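Local coordinates for protein exodeoxyribonuclease (Neisseria meningitidis, PDB 2JC5) that probably cleaves the DNA backbone at abasic sites as a magnesium- or manganese-dependent AP endonuclease of the ExoA family, at residues S14-K17 with K18-E22. Residues are numbered along the deposited sequence; the frame is centred on the assembly and turned at random.
Sequences SAYK and KGFYE
Tyr-21 lays its CB over the centre of one face of the Tyr-16 ring, 3.8 Å from the ring centroid, a CH-pi contact that joins the end of helix 12-17 to the start of helix 20-26. With CG of Tyr-21 anti to its backbone N (chi1 -179°), the second ring runs out beside the first at an oblique 49°; its CD1 comes within 3.5 Å of Tyr-16 CE2 and also lies near the phenol oxygen. On the other flank of the Tyr-16 ring, CE1 meets the edge of the buried Phe-20 ring at CD2, 4.0 Å away. The Ala-15 methyl packs on Phe-20 CB; Val-9 touches both residues, Val-32 and Val-34 touch Phe-20, and Phe-244 meets its ring edge-to-face. Helix 46-49 and Pro-51 flank the two tyrosines, Tyr-16 OH bonding to the backbone oxygen of Asp-47.

Phe-20 N to Ala-15 O (3.0 Å) is the 6→1 bond of a glycine-terminated helix end. Gly-19, N-cap of the next helix, has phi 102°, where a CB would jam against Lys-18 O. Lys-18 N reaches Ala-15 O from the opposite face of its carbonyl plane. A water accepts from Tyr-21 N (2.9 Å) and lies close to Tyr-16 O and Glu-22 OE1, with more acceptors in reach than protons to serve them.

The lysine side is looser: Lys-18 runs its aliphatic chain past Ser-14 O, CG at 3.5 Å, and its ammonium ends near the like-charged guanidinium of Arg-208, while Lys-17 extends outward. The contacts are consistent with aromatic packing setting the angle between the helices, whereas two N-H groups grip Ala-15 O and water receives Tyr-21 N, a short way along the chain from the metal ligand Asn-10.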
loop_
_atom_site.group_PDB
_atom_site.type_symbol
_atom_site.label_atom_id
_atom_site.label_comp_id
_atom_site.label_asym_id
_atom_site.label_seq_id
_atom_site.Cartn_x
_atom_site.Cartn_y
_atom_site.Cartn_z
ATOM N N SER A 14 -14.747 0.518 -9.915
ATOM C CA SER A 14 -14.337 -0.514 -10.866
ATOM C C SER A 14 -14.031 -1.849 -10.210
ATOM O O SER A 14 -14.436 -2.908 -10.708
ATOM C CB SER A 14 -13.113 -0.067 -11.671
ATOM O OG SER A 14 -13.510 0.740 -12.759
ATOM N N ALA A 15 -13.305 -1.822 -9.100
ATOM C CA ALA A 15 -12.903 -3.059 -8.435
ATOM C C ALA A 15 -14.121 -3.807 -7.917
ATOM O O ALA A 15 -14.156 -5.047 -7.945
ATOM C CB ALA A 15 -11.930 -2.765 -7.295
ATOM N N TYR A 16 -15.108 -3.063 -7.427
ATOM C CA TYR A 16 -16.351 -3.686 -6.974
ATOM C C TYR A 16 -17.133 -4.335 -8.115
ATOM O O TYR A 16 -17.858 -5.272 -7.871
ATOM C CB TYR A 16 -17.216 -2.670 -6.218
ATOM C CG TYR A 16 -16.915 -2.550 -4.736
ATOM C CD1 TYR A 16 -15.627 -2.640 -4.240
ATOM C CD2 TYR A 16 -17.927 -2.359 -3.816
ATOM C CE1 TYR A 16 -15.361 -2.533 -2.878
ATOM C CE2 TYR A 16 -17.672 -2.259 -2.462
ATOM C CZ TYR A 16 -16.383 -2.344 -1.998
ATOM O OH TYR A 16 -16.118 -2.248 -0.653
ATOM N N LYS A 17 -16.975 -3.867 -9.347
ATOM C CA LYS A 17 -17.602 -4.557 -10.498
ATOM C C LYS A 17 -16.872 -5.864 -10.849
ATOM O O LYS A 17 -17.394 -6.691 -11.581
ATOM C CB LYS A 17 -17.626 -3.654 -11.735
ATOM C CG LYS A 17 -18.535 -2.455 -11.608
ATOM C CD LYS A 17 -18.386 -1.569 -12.828
ATOM C CE LYS A 17 -19.130 -0.272 -12.699
ATOM N NZ LYS A 17 -18.659 0.689 -13.718
ATOM N N LYS A 18 -15.644 -6.016 -10.363
ATOM C CA LYS A 18 -14.784 -7.158 -10.670
ATOM C C LYS A 18 -14.661 -8.168 -9.535
ATOM O O LYS A 18 -13.869 -9.101 -9.624
ATOM C CB LYS A 18 -13.385 -6.675 -11.051
ATOM C CG LYS A 18 -13.316 -5.853 -12.304
ATOM C CD LYS A 18 -11.912 -5.305 -12.515
ATOM C CE LYS A 18 -11.824 -4.331 -13.662
ATOM N NZ LYS A 18 -12.179 -4.914 -14.962
ATOM N N GLY A 19 -15.447 -8.007 -8.480
ATOM C CA GLY A 19 -15.519 -9.000 -7.406
ATOM C C GLY A 19 -14.742 -8.655 -6.159
ATOM O O GLY A 19 -14.632 -9.476 -5.257
ATOM N N PHE A 20 -14.195 -7.442 -6.088
ATOM C CA PHE A 20 -13.368 -7.103 -4.948
ATOM C C PHE A 20 -14.166 -7.105 -3.653
ATOM O O PHE A 20 -13.641 -7.490 -2.604
ATOM C CB PHE A 20 -12.644 -5.763 -5.151
ATOM C CG PHE A 20 -11.637 -5.463 -4.074
ATOM C CD1 PHE A 20 -10.448 -6.169 -4.010
ATOM C CD2 PHE A 20 -11.890 -4.517 -3.109
ATOM C CE1 PHE A 20 -9.525 -5.922 -2.997
ATOM C CE2 PHE A 20 -10.978 -4.269 -2.092
ATOM C CZ PHE A 20 -9.787 -4.977 -2.052
ATOM N N TYR A 21 -15.431 -6.687 -3.703
ATOM C CA TYR A 21 -16.235 -6.650 -2.486
ATOM C C TYR A 21 -16.345 -8.052 -1.865
ATOM O O TYR A 21 -16.166 -8.234 -0.656
ATOM C CB TYR A 21 -17.631 -6.113 -2.778
ATOM C CG TYR A 21 -18.499 -6.031 -1.553
ATOM C CD1 TYR A 21 -18.219 -5.118 -0.564
ATOM C CD2 TYR A 21 -19.624 -6.853 -1.395
ATOM C CE1 TYR A 21 -19.005 -5.008 0.551
ATOM C CE2 TYR A 21 -20.420 -6.745 -0.267
ATOM C CZ TYR A 21 -20.094 -5.824 0.711
ATOM O OH TYR A 21 -20.876 -5.673 1.857
ATOM N N GLU A 22 -16.642 -9.050 -2.694
ATOM C CA GLU A 22 -16.807 -10.400 -2.200
ATOM C C GLU A 22 -15.488 -10.926 -1.651
ATOM O O GLU A 22 -15.454 -11.609 -0.626
ATOM C CB GLU A 22 -17.339 -11.306 -3.305
ATOM C CG GLU A 22 -18.795 -11.030 -3.682
ATOM C CD GLU A 22 -18.996 -9.875 -4.670
ATOM O OE1 GLU A 22 -18.020 -9.259 -5.109
ATOM O OE2 GLU A 22 -20.162 -9.590 -5.039
HETATM O O HOH W 1 -17.238 -6.796 -6.008
#